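Local coordinates for chitin oligosaccharide binding protein NagB2 (Paenibacillus sp. FPU-7, PDB 7EHU) that binds short chitin oligosaccharides as an extracellular solute-binding protein and probably delivers them to a membrane transporter for uptake, at residues F173-A176 with L177-K181; D241-K245 with G246-P250; T155-F158 with A159-G162; A231-D234 with G235-L239. All coordinates share one frame; numbering follows the deposited sequence.

Interaction 1 (F173-A176 with L177-K181); sequences FTKA and LEALK
Leu177 N donates to Phe173 O over 2.9 Å, almost in line with the carbonyl, the first of four successive i to i+4 bonds that make this piece of helix 170-182 a regular alpha-helix. Glu178 N to Thr174 O, Ala179 N to Lys175 O and Leu180 N to Ala176 O continue the series. The side chains divide between a greasy face and a polar one. On the buried face, one methyl of Leu177, CD1, lies over a face of the Phe173 ring, 4.0 Å from its centroid and 29° off the normal, a CH-pi contact. It is displaced toward one side of the ring, with Leu177 CD1 3.6 Å from Phe173 CE2. Phe173 reaches this place because its CG stands anti to the backbone N (chi1 -179°), which swings the ring beside its own carbonyl and forward along the helix. A turn later Leu180 lays CG against Ala176 O, 3.3 Å away. On the solvent side, the Lys175 chain, bent at chi2 and chi4, crosses Glu178 at about a right angle. Lys175 NZ and Glu178 OE1 form a long salt bridge of 3.9 Å, while Lys175 CD comes closer to OE1, at 3.5 Å. Thr174 turns its OG1 back to the carbonyl of Asp171, one turn earlier. The Phe173 ring also meets Phe151 and Trp170, and it joins Leu177 and Leu180 in packing on Met271, so the apolar side of helix 170-182 packs against strand 271-275 of the sheet.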
ATOM      1  N   PHE A 173     -17.925 -16.264  -1.995  1.00 16.01           N
ATOM      2  CA  PHE A 173     -16.585 -16.283  -1.416  1.00 15.72           C
ATOM      3  C   PHE A 173     -16.495 -17.332  -0.312  1.00 16.52           C
ATOM      4  O   PHE A 173     -15.567 -18.147  -0.292  1.00 15.92           O
ATOM      5  CB  PHE A 173     -16.283 -14.870  -0.889  1.00 14.87           C
ATOM      6  CG  PHE A 173     -14.916 -14.690  -0.270  1.00 14.90           C
ATOM      7  CD1 PHE A 173     -13.758 -14.727  -1.042  1.00 15.02           C
ATOM      8  CD2 PHE A 173     -14.792 -14.411   1.079  1.00 15.78           C
ATOM      9  CE1 PHE A 173     -12.507 -14.523  -0.453  1.00 14.62           C
ATOM     10  CE2 PHE A 173     -13.553 -14.215   1.651  1.00 15.73           C
ATOM     11  CZ  PHE A 173     -12.414 -14.282   0.893  1.00 15.24           C
ATOM     12  N   THR A 174     -17.463 -17.341   0.606  1.00 17.12           N
ATOM     13  CA  THR A 174     -17.436 -18.350   1.658  1.00 20.04           C
ATOM     14  C   THR A 174     -17.595 -19.751   1.075  1.00 19.67           C
ATOM     15  O   THR A 174     -16.970 -20.698   1.570  1.00 19.64           O
ATOM     16  CB  THR A 174     -18.480 -18.068   2.755  1.00 22.45           C
ATOM     17  OG1 THR A 174     -19.798 -18.064   2.208  1.00 25.29           O
ATOM     18  CG2 THR A 174     -18.249 -16.718   3.417  1.00 23.38           C
ATOM     19  N   LYS A 175     -18.379 -19.899   0.001  1.00 20.50           N
ATOM     20  CA  LYS A 175     -18.492 -21.213  -0.614  1.00 21.91           C
ATOM     21  C   LYS A 175     -17.134 -21.656  -1.168  1.00 19.03           C
ATOM     22  O   LYS A 175     -16.749 -22.827  -1.042  1.00 18.73           O
ATOM     23  CB  LYS A 175     -19.581 -21.247  -1.696  1.00 25.00           C
ATOM     24  CG  LYS A 175     -19.627 -22.648  -2.248  1.00 28.88           C
ATOM     25  CD  LYS A 175     -20.256 -23.531  -1.143  1.00 32.51           C
ATOM     26  CE  LYS A 175     -20.153 -25.003  -1.404  1.00 34.17           C
ATOM     27  NZ  LYS A 175     -18.645 -25.107  -1.144  1.00 32.43           N
ATOM     28  N   ALA A 176     -16.388 -20.737  -1.766  1.00 17.47           N
ATOM     29  CA  ALA A 176     -15.067 -21.081  -2.274  1.00 16.62           C
ATOM     30  C   ALA A 176     -14.112 -21.455  -1.149  1.00 15.60           C
ATOM     31  O   ALA A 176     -13.350 -22.429  -1.265  1.00 15.23           O
ATOM     32  CB  ALA A 176     -14.509 -19.889  -3.036  1.00 16.01           C
ATOM     33  N   LEU A 177     -14.133 -20.694  -0.055  1.00 16.46           N
ATOM     34  CA  LEU A 177     -13.269 -21.024   1.071  1.00 16.09           C
ATOM     35  C   LEU A 177     -13.591 -22.415   1.609  1.00 17.60           C
ATOM     36  O   LEU A 177     -12.678 -23.192   1.919  1.00 17.67           O
ATOM     37  CB  LEU A 177     -13.432 -19.983   2.173  1.00 15.84           C
ATOM     38  CG  LEU A 177     -12.979 -18.571   1.799  1.00 15.02           C
ATOM     39  CD1 LEU A 177     -13.337 -17.580   2.892  1.00 16.36           C
ATOM     40  CD2 LEU A 177     -11.491 -18.495   1.504  1.00 15.07           C
ATOM     41  N   GLU A 178     -14.888 -22.731   1.739  1.00 18.78           N
ATOM     42  CA  GLU A 178     -15.320 -24.047   2.213  1.00 20.63           C
ATOM     43  C   GLU A 178     -14.756 -25.148   1.324  1.00 20.30           C
ATOM     44  O   GLU A 178     -14.250 -26.169   1.810  1.00 21.50           O
ATOM     45  CB  GLU A 178     -16.856 -24.108   2.224  1.00 23.92           C
ATOM     46  CG  GLU A 178     -17.512 -23.454   3.444  1.00 27.18           C
ATOM     47  CD  GLU A 178     -19.018 -23.206   3.294  1.00 30.89           C
ATOM     48  OE1 GLU A 178     -19.632 -23.730   2.337  1.00 32.30           O
ATOM     49  OE2 GLU A 178     -19.579 -22.482   4.152  1.00 32.33           O
ATOM     50  N   ALA A 179     -14.848 -24.959   0.010  1.00 18.55           N
ATOM     51  CA  ALA A 179     -14.411 -25.991  -0.931  1.00 18.59           C
ATOM     52  C   ALA A 179     -12.897 -26.162  -0.909  1.00 18.18           C
ATOM     53  O   ALA A 179     -12.386 -27.288  -1.011  1.00 18.53           O
ATOM     54  CB  ALA A 179     -14.882 -25.631  -2.343  1.00 19.15           C
ATOM     55  N   LEU A 180     -12.161 -25.058  -0.791  1.00 17.63           N
ATOM     56  CA  LEU A 180     -10.708 -25.148  -0.709  1.00 16.96           C
ATOM     57  C   LEU A 180     -10.293 -25.863   0.569  1.00 18.80           C
ATOM     58  O   LEU A 180      -9.460 -26.779   0.538  1.00 19.14           O
ATOM     59  CB  LEU A 180     -10.102 -23.746  -0.752  1.00 15.58           C
ATOM     60  CG  LEU A 180     -10.209 -23.024  -2.102  1.00 14.38           C
ATOM     61  CD1 LEU A 180     -10.055 -21.518  -1.918  1.00 14.33           C
ATOM     62  CD2 LEU A 180      -9.183 -23.551  -3.104  1.00 14.35           C
ATOM     63  N   LYS A 181     -10.899 -25.480   1.701  1.00 20.22           N
ATOM     64  CA  LYS A 181     -10.600 -26.122   2.978  1.00 23.40           C
ATOM     65  C   LYS A 181     -10.890 -27.617   2.915  1.00 24.41           C
ATOM     66  O   LYS A 181     -10.108 -28.427   3.423  1.00 25.55           O
ATOM     67  CB  LYS A 181     -11.421 -25.441   4.079  1.00 25.63           C
ATOM     68  CG  LYS A 181     -11.064 -25.800   5.537  1.00 28.56           C
ATOM     69  CD  LYS A 181      -9.635 -25.393   5.911  1.00 31.19           C
ATOM     70  CE  LYS A 181      -9.276 -25.764   7.340  1.00 33.26           C
ATOM     71  NZ  LYS A 181      -9.537 -27.203   7.620  1.00 34.81           N
TER

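Interaction 2 (D241-K245 with G246-P250); sequences DLKDK and GYIDP
Tyr247 N to Leu242 O and Gly246 N to Lys243 O are the two bonds of a Schellman motif that closes helix 230-244. Among these backbone bonds, Leu242 O is gripped twice: by Tyr247 N, 2.9 Å away and nearly head-on, and by a further donor, Ile248 N, at 3.2 Å, which comes from above the carbonyl plane. Gly246 N donates to Lys243 O over 2.9 Å. Gly246 has a positive phi of 78°; any CB here would jam against Lys245 O, so the position calls for glycine. The apolar contacts follow from the reversal of the chain. Ile248 CD1 meets Leu242 CB, and Leu242 CD2 touches the rim of the Tyr247 ring near its plane. Lys245 lies alongside that ring and sets CB over its centre, 3.5 Å from the centroid and 12° off the normal, a CH-pi contact; its aliphatic chain then runs on past Tyr247 OH. Leu177 and Glu178 of helix 170-182 also touch Tyr247. The charged pair lies beyond the ring, where Lys245 NZ closes a salt bridge to Asp241 OD2, one turn back, at 2.7 Å on the syn lone pair. Three waters bridge further polar groups. One joins Tyr247 OH to Lys245 NZ, the latter weakly, and a second links Lys243 NZ to Pro250 O. A third donates to Lys243 O and to Ile248 O, 2.8 Å from the latter, while accepting from Lys243 NZ.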
ATOM      1  N   ASP A 241     -13.547 -14.792  12.140  1.00 17.91           N
ATOM      2  CA  ASP A 241     -14.144 -16.039  11.669  1.00 18.78           C
ATOM      3  C   ASP A 241     -13.307 -16.678  10.562  1.00 17.31           C
ATOM      4  O   ASP A 241     -13.202 -17.905  10.497  1.00 18.25           O
ATOM      5  CB  ASP A 241     -15.594 -15.826  11.209  1.00 20.76           C
ATOM      6  CG  ASP A 241     -16.379 -17.139  11.127  1.00 21.87           C
ATOM      7  OD1 ASP A 241     -16.568 -17.794  12.186  1.00 23.45           O
ATOM      8  OD2 ASP A 241     -16.803 -17.524  10.013  1.00 22.57           O
ATOM      9  N   LEU A 242     -12.671 -15.875   9.708  1.00 16.38           N
ATOM     10  CA  LEU A 242     -11.811 -16.448   8.680  1.00 14.85           C
ATOM     11  C   LEU A 242     -10.651 -17.219   9.299  1.00 16.09           C
ATOM     12  O   LEU A 242     -10.217 -18.241   8.759  1.00 17.60           O
ATOM     13  CB  LEU A 242     -11.243 -15.337   7.802  1.00 14.52           C
ATOM     14  CG  LEU A 242     -12.204 -14.596   6.875  1.00 14.75           C
ATOM     15  CD1 LEU A 242     -11.476 -13.454   6.198  1.00 15.22           C
ATOM     16  CD2 LEU A 242     -12.818 -15.524   5.839  1.00 15.07           C
ATOM     17  N   LYS A 243     -10.090 -16.705  10.394  1.00 16.65           N
ATOM     18  CA  LYS A 243      -9.024 -17.421  11.088  1.00 18.32           C
ATOM     19  C   LYS A 243      -9.568 -18.646  11.817  1.00 19.93           C
ATOM     20  O   LYS A 243      -8.971 -19.726  11.733  1.00 20.41           O
ATOM     21  CB  LYS A 243      -8.329 -16.463  12.061  1.00 18.95           C
ATOM     22  CG  LYS A 243      -7.156 -17.019  12.889  1.00 21.71           C
ATOM     23  CD  LYS A 243      -5.901 -17.271  12.066  1.00 24.60           C
ATOM     24  CE  LYS A 243      -4.790 -17.891  12.915  1.00 26.42           C
ATOM     25  NZ  LYS A 243      -5.101 -19.287  13.367  1.00 27.70           N
ATOM     26  N   ASP A 244     -10.707 -18.497  12.516  1.00 20.68           N
ATOM     27  CA  ASP A 244     -11.294 -19.607  13.273  1.00 22.16           C
ATOM     28  C   ASP A 244     -11.575 -20.806  12.383  1.00 21.40           C
ATOM     29  O   ASP A 244     -11.461 -21.959  12.821  1.00 22.68           O
ATOM     30  CB  ASP A 244     -12.621 -19.176  13.912  1.00 23.42           C
ATOM     31  CG  ASP A 244     -12.440 -18.256  15.099  1.00 24.63           C
ATOM     32  OD1 ASP A 244     -11.332 -18.239  15.670  1.00 24.46           O
ATOM     33  OD2 ASP A 244     -13.412 -17.541  15.461  1.00 25.65           O
ATOM     34  N   LYS A 245     -12.004 -20.552  11.148  1.00 20.54           N
ATOM     35  CA  LYS A 245     -12.354 -21.602  10.204  1.00 20.65           C
ATOM     36  C   LYS A 245     -11.130 -22.240   9.550  1.00 20.50           C
ATOM     37  O   LYS A 245     -11.286 -23.212   8.804  1.00 21.56           O
ATOM     38  CB  LYS A 245     -13.260 -21.003   9.107  1.00 22.28           C
ATOM     39  CG  LYS A 245     -14.678 -20.603   9.563  1.00 24.04           C
ATOM     40  CD  LYS A 245     -15.731 -21.638   9.188  1.00 25.00           C
ATOM     41  CE  LYS A 245     -17.115 -21.302   9.763  1.00 26.21           C
ATOM     42  NZ  LYS A 245     -17.677 -20.019   9.260  1.00 27.93           N
ATOM     43  N   GLY A 246      -9.927 -21.714   9.777  1.00 19.47           N
ATOM     44  CA  GLY A 246      -8.762 -22.194   9.056  1.00 19.42           C
ATOM     45  C   GLY A 246      -8.639 -21.664   7.645  1.00 18.62           C
ATOM     46  O   GLY A 246      -7.879 -22.212   6.837  1.00 19.17           O
ATOM     47  N   TYR A 247      -9.352 -20.593   7.317  1.00 17.21           N
ATOM     48  CA  TYR A 247      -9.269 -20.030   5.976  1.00 16.88           C
ATOM     49  C   TYR A 247      -8.016 -19.171   5.818  1.00 17.19           C
ATOM     50  O   TYR A 247      -7.338 -19.248   4.797  1.00 17.06           O
ATOM     51  CB  TYR A 247     -10.555 -19.266   5.654  1.00 16.90           C
ATOM     52  CG  TYR A 247     -11.849 -20.082   5.668  1.00 17.32           C
ATOM     53  CD1 TYR A 247     -11.854 -21.452   5.407  1.00 16.41           C
ATOM     54  CD2 TYR A 247     -13.072 -19.463   5.898  1.00 17.68           C
ATOM     55  CE1 TYR A 247     -13.034 -22.175   5.382  1.00 17.53           C
ATOM     56  CE2 TYR A 247     -14.258 -20.180   5.885  1.00 17.64           C
ATOM     57  CZ  TYR A 247     -14.224 -21.539   5.631  1.00 18.81           C
ATOM     58  OH  TYR A 247     -15.372 -22.295   5.579  1.00 19.90           O
ATOM     59  N   ILE A 248      -7.676 -18.365   6.823  1.00 17.76           N
ATOM     60  CA  ILE A 248      -6.377 -17.702   6.874  1.00 17.74           C
ATOM     61  C   ILE A 248      -5.338 -18.718   7.344  1.00 18.09           C
ATOM     62  O   ILE A 248      -5.595 -19.494   8.269  1.00 19.71           O
ATOM     63  CB  ILE A 248      -6.435 -16.472   7.800  1.00 18.37           C
ATOM     64  CG1 ILE A 248      -7.301 -15.373   7.183  1.00 17.89           C
ATOM     65  CG2 ILE A 248      -5.036 -15.934   8.088  1.00 18.62           C
ATOM     66  CD1 ILE A 248      -7.714 -14.249   8.163  1.00 18.47           C
ATOM     67  N   ASP A 249      -4.177 -18.755   6.674  1.00 17.14           N
ATOM     68  CA  ASP A 249      -3.057 -19.641   7.005  1.00 17.65           C
ATOM     69  C   ASP A 249      -2.856 -19.677   8.519  1.00 19.11           C
ATOM     70  O   ASP A 249      -2.645 -18.631   9.132  1.00 19.56           O
ATOM     71  CB  ASP A 249      -1.789 -19.101   6.339  1.00 17.64           C
ATOM     72  CG  ASP A 249      -0.594 -20.024   6.474  1.00 19.40           C
ATOM     73  OD1 ASP A 249      -0.596 -20.926   7.330  1.00 21.11           O
ATOM     74  OD2 ASP A 249       0.367 -19.831   5.693  1.00 20.46           O
ATOM     75  N   PRO A 250      -2.921 -20.852   9.161  1.00 19.85           N
ATOM     76  CA  PRO A 250      -2.732 -20.895  10.622  1.00 21.05           C
ATOM     77  C   PRO A 250      -1.405 -20.361  11.076  1.00 21.62           C
ATOM     78  O   PRO A 250      -1.269 -20.053  12.263  1.00 22.38           O
ATOM     79  CB  PRO A 250      -2.852 -22.390  10.972  1.00 22.82           C
ATOM     80  CG  PRO A 250      -2.579 -23.109   9.705  1.00 22.97           C
ATOM     81  CD  PRO A 250      -3.157 -22.203   8.618  1.00 21.02           C
TER
HETATM   82  O   HOH W   1      -6.262 -20.462  10.806  1.00 26.76           O
HETATM   83  O   HOH W   2      -3.144 -21.129  14.697  1.00 31.44           O
HETATM   84  O   HOH W   3     -17.824 -20.977   5.992  1.00 32.36           O

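Interaction 3 (T155-F158 with A159-G162); sequences TKLF and ADAG
Lys156 and Asp160 slant across one another on the outer side of helix 155-160, joined by a salt bridge from NZ to OD2 of 2.7 Å. The ammonium takes the syn lone pair of OD2, the side facing the other oxygen. Lys156 carries CG anti to its backbone N and then bends at chi2 (-89°), which brings the otherwise extended chain forward alongside OD2; CD and CE each pass 3.3 Å from OD2. Asp160 turns CG beside its own backbone N, back toward the preceding turn. From the neighbouring position Leu157 also slants past Asp160, its CD2 methyl 3.7 Å from the same OD2. With an alanine here instead of Asp160, Lys156 NZ would probably lose its charged mate and the lysine chain would be left to swing. Behind these side chains run the helical bonds Ala159 N to Thr155 O and Asp160 N to Lys156 O, the latter 2.8 Å long. Ala161 N then reaches Leu157 O at 3.2 Å and, weakly, Phe158 O. Gly162, with positive phi, ends the helix in a Schellman motif, its N bonded to Ala159 O and Ile163 N to Phe158 O. Asn154 OD1, at the other end, accepts from Leu157 N. The buried Phe158 ring meets Tyr153 at the end of strand 138-154, and with Ala161 it packs on Leu180 of helix 170-182.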
ATOM      1  N   THR A 155      -5.863 -19.950 -10.156  1.00 10.45           N
ATOM      2  CA  THR A 155      -6.969 -20.493 -10.926  1.00 10.79           C
ATOM      3  C   THR A 155      -6.907 -22.013 -10.979  1.00 12.09           C
ATOM      4  O   THR A 155      -7.949 -22.664 -11.124  1.00 13.28           O
ATOM      5  CB  THR A 155      -6.959 -19.912 -12.348  1.00 11.02           C
ATOM      6  OG1 THR A 155      -5.647 -20.027 -12.931  1.00 11.03           O
ATOM      7  CG2 THR A 155      -7.364 -18.447 -12.346  1.00 12.85           C
ATOM      8  N   LYS A 156      -5.707 -22.587 -10.863  1.00 12.77           N
ATOM      9  CA  LYS A 156      -5.555 -24.043 -10.826  1.00 14.07           C
ATOM     10  C   LYS A 156      -6.076 -24.613  -9.516  1.00 12.13           C
ATOM     11  O   LYS A 156      -6.833 -25.583  -9.514  1.00 12.74           O
ATOM     12  CB  LYS A 156      -4.069 -24.383 -10.997  1.00 17.57           C
ATOM     13  CG  LYS A 156      -3.637 -25.822 -11.206  1.00 22.90           C
ATOM     14  CD  LYS A 156      -3.432 -26.382  -9.822  1.00 26.22           C
ATOM     15  CE  LYS A 156      -2.744 -27.714  -9.746  1.00 25.91           C
ATOM     16  NZ  LYS A 156      -2.668 -28.223  -8.311  1.00 20.63           N
ATOM     17  N   LEU A 157      -5.668 -24.033  -8.383  1.00 11.29           N
ATOM     18  CA  LEU A 157      -6.144 -24.540  -7.105  1.00 11.30           C
ATOM     19  C   LEU A 157      -7.646 -24.347  -6.970  1.00 11.68           C
ATOM     20  O   LEU A 157      -8.340 -25.206  -6.421  1.00 12.81           O
ATOM     21  CB  LEU A 157      -5.405 -23.854  -5.958  1.00 10.93           C
ATOM     22  CG  LEU A 157      -3.925 -24.191  -5.813  1.00 11.62           C
ATOM     23  CD1 LEU A 157      -3.305 -23.318  -4.734  1.00 12.13           C
ATOM     24  CD2 LEU A 157      -3.682 -25.675  -5.507  1.00 12.38           C
ATOM     25  N   PHE A 158      -8.176 -23.217  -7.450  1.00 11.70           N
ATOM     26  CA  PHE A 158      -9.624 -23.041  -7.443  1.00 12.09           C
ATOM     27  C   PHE A 158     -10.300 -24.167  -8.223  1.00 12.74           C
ATOM     28  O   PHE A 158     -11.245 -24.786  -7.736  1.00 13.70           O
ATOM     29  CB  PHE A 158     -10.020 -21.667  -8.019  1.00 11.76           C
ATOM     30  CG  PHE A 158     -10.130 -20.554  -6.991  1.00 11.90           C
ATOM     31  CD1 PHE A 158      -9.164 -20.384  -6.006  1.00 11.86           C
ATOM     32  CD2 PHE A 158     -11.185 -19.652  -7.030  1.00 13.28           C
ATOM     33  CE1 PHE A 158      -9.245 -19.336  -5.092  1.00 12.50           C
ATOM     34  CE2 PHE A 158     -11.277 -18.615  -6.106  1.00 12.95           C
ATOM     35  CZ  PHE A 158     -10.314 -18.474  -5.125  1.00 12.44           C
ATOM     36  N   ALA A 159      -9.815 -24.444  -9.440  1.00 12.83           N
ATOM     37  CA  ALA A 159     -10.372 -25.542 -10.238  1.00 13.68           C
ATOM     38  C   ALA A 159     -10.234 -26.886  -9.526  1.00 14.22           C
ATOM     39  O   ALA A 159     -11.156 -27.714  -9.573  1.00 15.14           O
ATOM     40  CB  ALA A 159      -9.707 -25.591 -11.616  1.00 14.21           C
ATOM     41  N   ASP A 160      -9.104 -27.113  -8.838  1.00 14.38           N
ATOM     42  CA  ASP A 160      -8.953 -28.353  -8.082  1.00 15.22           C
ATOM     43  C   ASP A 160     -10.087 -28.530  -7.077  1.00 15.33           C
ATOM     44  O   ASP A 160     -10.503 -29.660  -6.795  1.00 17.04           O
ATOM     45  CB  ASP A 160      -7.622 -28.364  -7.326  1.00 15.70           C
ATOM     46  CG  ASP A 160      -6.399 -28.480  -8.232  1.00 16.10           C
ATOM     47  OD1 ASP A 160      -6.522 -28.929  -9.388  1.00 16.52           O
ATOM     48  OD2 ASP A 160      -5.291 -28.155  -7.754  1.00 17.28           O
ATOM     49  N   ALA A 161     -10.577 -27.429  -6.510  1.00 14.75           N
ATOM     50  CA  ALA A 161     -11.634 -27.450  -5.510  1.00 15.64           C
ATOM     51  C   ALA A 161     -13.020 -27.289  -6.115  1.00 16.58           C
ATOM     52  O   ALA A 161     -13.992 -27.136  -5.371  1.00 17.75           O
ATOM     53  CB  ALA A 161     -11.397 -26.350  -4.463  1.00 15.97           C
ATOM     54  N   GLY A 162     -13.130 -27.310  -7.438  1.00 15.69           N
ATOM     55  CA  GLY A 162     -14.417 -27.226  -8.085  1.00 16.22           C
ATOM     56  C   GLY A 162     -14.965 -25.831  -8.275  1.00 17.10           C
ATOM     57  O   GLY A 162     -16.146 -25.688  -8.614  1.00 18.47           O
TER

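Interaction 4 (A231-D234 with G235-L239); sequences AVLD and GFKRL
Gly235 N leans on Val232 O with a weak bond of 3.0 Å, and Phe236 N reaches the same oxygen, also weakly, at 3.4 Å. The carbonyl of Ala231 is taken instead by Thr211 OG1 of helix 197-212. Phe236 lies side by side with Val232, which presents its CG1 methyl to the ring edge, in the ring plane, 3.9 Å from CE2. Lys237 N makes a stronger i to i+4 bond to Leu233 O, 2.8 Å, and its CG rests by Leu233 CD1. This is the N-terminal part of helix 230-244, where i to i+4 neighbours line up on one face; the side that carries Phe236 packs on helices 394-408 and 414-430. Arg238 uses that spacing for an ion pair with Asp234, whose first torsion (chi1 -179°) sets CG opposite the backbone N and tips the carboxylate forward along the helix. NH2 donates to OD1 over 3.2 Å, onto its syn lone pair, while NE makes weaker bonds with both oxygens. Arg238 also makes a cation-pi contact with Trp170. A methionine in place of Arg238 would probably leave the Asp234 carboxylate unneutralised and Trp170 without its cation. The carboxylate and guanidinium planes meet at 59°, far from coplanar.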
ATOM      1  N   ALA A 231     -21.475  -1.982  12.670  1.00 17.74           N
ATOM      2  CA  ALA A 231     -21.075  -2.409  11.333  1.00 18.02           C
ATOM      3  C   ALA A 231     -19.560  -2.508  11.210  1.00 16.82           C
ATOM      4  O   ALA A 231     -19.065  -3.323  10.424  1.00 17.38           O
ATOM      5  CB  ALA A 231     -21.624  -1.448  10.277  1.00 19.00           C
ATOM      6  N   VAL A 232     -18.807  -1.696  11.966  1.00 15.69           N
ATOM      7  CA  VAL A 232     -17.349  -1.835  11.973  1.00 14.89           C
ATOM      8  C   VAL A 232     -16.964  -3.113  12.715  1.00 15.30           C
ATOM      9  O   VAL A 232     -16.148  -3.915  12.234  1.00 15.16           O
ATOM     10  CB  VAL A 232     -16.676  -0.592  12.587  1.00 15.53           C
ATOM     11  CG1 VAL A 232     -15.160  -0.801  12.702  1.00 15.19           C
ATOM     12  CG2 VAL A 232     -16.980   0.657  11.762  1.00 16.46           C
ATOM     13  N   LEU A 233     -17.557  -3.320  13.899  1.00 15.84           N
ATOM     14  CA  LEU A 233     -17.332  -4.547  14.652  1.00 16.76           C
ATOM     15  C   LEU A 233     -17.619  -5.775  13.798  1.00 17.32           C
ATOM     16  O   LEU A 233     -16.875  -6.761  13.853  1.00 17.00           O
ATOM     17  CB  LEU A 233     -18.197  -4.539  15.920  1.00 17.17           C
ATOM     18  CG  LEU A 233     -18.250  -5.851  16.695  1.00 18.10           C
ATOM     19  CD1 LEU A 233     -16.874  -6.249  17.218  1.00 19.16           C
ATOM     20  CD2 LEU A 233     -19.258  -5.755  17.833  1.00 19.11           C
ATOM     21  N   ASP A 234     -18.660  -5.711  12.955  1.00 18.01           N
ATOM     22  CA  ASP A 234     -18.998  -6.838  12.089  1.00 18.30           C
ATOM     23  C   ASP A 234     -17.804  -7.235  11.219  1.00 16.72           C
ATOM     24  O   ASP A 234     -17.519  -8.426  11.051  1.00 17.01           O
ATOM     25  CB  ASP A 234     -20.218  -6.481  11.230  1.00 21.00           C
ATOM     26  CG  ASP A 234     -20.656  -7.617  10.313  1.00 24.97           C
ATOM     27  OD1 ASP A 234     -21.321  -7.348   9.301  1.00 26.77           O
ATOM     28  OD2 ASP A 234     -20.399  -8.789  10.643  1.00 28.23           O
ATOM     29  N   GLY A 235     -17.075  -6.250  10.685  1.00 16.26           N
ATOM     30  CA  GLY A 235     -15.903  -6.561   9.877  1.00 15.94           C
ATOM     31  C   GLY A 235     -14.846  -7.331  10.649  1.00 14.88           C
ATOM     32  O   GLY A 235     -14.229  -8.260  10.118  1.00 14.92           O
ATOM     33  N   PHE A 236     -14.622  -6.957  11.911  1.00 15.21           N
ATOM     34  CA  PHE A 236     -13.631  -7.653  12.721  1.00 15.17           C
ATOM     35  C   PHE A 236     -14.128  -9.016  13.147  1.00 15.54           C
ATOM     36  O   PHE A 236     -13.326  -9.947  13.267  1.00 15.92           O
ATOM     37  CB  PHE A 236     -13.219  -6.794  13.906  1.00 15.11           C
ATOM     38  CG  PHE A 236     -12.381  -5.626  13.501  1.00 13.97           C
ATOM     39  CD1 PHE A 236     -11.056  -5.798  13.138  1.00 13.75           C
ATOM     40  CD2 PHE A 236     -12.927  -4.363  13.410  1.00 14.60           C
ATOM     41  CE1 PHE A 236     -10.280  -4.717  12.727  1.00 14.47           C
ATOM     42  CE2 PHE A 236     -12.150  -3.292  13.004  1.00 14.68           C
ATOM     43  CZ  PHE A 236     -10.826  -3.473  12.658  1.00 14.93           C
ATOM     44  N   LYS A 237     -15.441  -9.158  13.358  1.00 16.29           N
ATOM     45  CA  LYS A 237     -16.007 -10.484  13.577  1.00 17.93           C
ATOM     46  C   LYS A 237     -15.753 -11.399  12.387  1.00 17.21           C
ATOM     47  O   LYS A 237     -15.402 -12.569  12.563  1.00 17.82           O
ATOM     48  CB  LYS A 237     -17.500 -10.404  13.907  1.00 20.61           C
ATOM     49  CG  LYS A 237     -17.749  -9.798  15.291  1.00 25.23           C
ATOM     50  CD  LYS A 237     -19.202  -9.810  15.748  1.00 30.33           C
ATOM     51  CE  LYS A 237     -19.796 -11.164  15.424  1.00 33.77           C
ATOM     52  NZ  LYS A 237     -21.142 -11.534  15.861  1.00 36.30           N
ATOM     53  N   ARG A 238     -15.940 -10.900  11.174  1.00 16.76           N
ATOM     54  CA  ARG A 238     -15.673 -11.724  10.001  1.00 16.53           C
ATOM     55  C   ARG A 238     -14.186 -12.059   9.867  1.00 15.76           C
ATOM     56  O   ARG A 238     -13.836 -13.177   9.474  1.00 15.32           O
ATOM     57  CB  ARG A 238     -16.209 -11.033   8.748  1.00 17.01           C
ATOM     58  CG  ARG A 238     -17.738 -10.979   8.661  1.00 18.15           C
ATOM     59  CD  ARG A 238     -18.188 -10.026   7.584  1.00 18.98           C
ATOM     60  NE  ARG A 238     -19.602  -9.676   7.678  1.00 19.51           N
ATOM     61  CZ  ARG A 238     -20.580 -10.166   6.940  1.00 21.36           C
ATOM     62  NH1 ARG A 238     -20.348 -11.042   5.972  1.00 22.00           N
ATOM     63  NH2 ARG A 238     -21.803  -9.714   7.146  1.00 22.10           N
ATOM     64  N   LEU A 239     -13.301 -11.096  10.143  1.00 15.03           N
ATOM     65  CA  LEU A 239     -11.868 -11.376  10.091  1.00 14.89           C
ATOM     66  C   LEU A 239     -11.518 -12.510  11.040  1.00 16.05           C
ATOM     67  O   LEU A 239     -10.812 -13.455  10.674  1.00 16.42           O
ATOM     68  CB  LEU A 239     -11.077 -10.128  10.477  1.00 15.46           C
ATOM     69  CG  LEU A 239      -9.550 -10.233  10.464  1.00 15.65           C
ATOM     70  CD1 LEU A 239      -8.987 -10.520   9.077  1.00 16.48           C
ATOM     71  CD2 LEU A 239      -8.950  -8.961  11.028  1.00 15.51           C
TER

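Helix 170-182 connects three of the contacts: interaction 1 touches interaction 3 through Leu180 and Ala179, and interaction 2 where Leu177 and Glu178 meet Tyr247. Interactions 2 and 4 share helix 230-244, at its C-terminal end and farther back along it, and touch between Ile248 and Leu239. Each contact combines a buried apolar side with a more open polar one. All four carry an ion pair: long in 1, short in 2 and 3, spread over several mostly weak bonds in 4. Contacts 2 and 3 both end helices on a positive-phi glycine, and in 2 waters also bridge groups around the cap. Interactions 3 and 4 lie farthest apart, about 28 Å between centres.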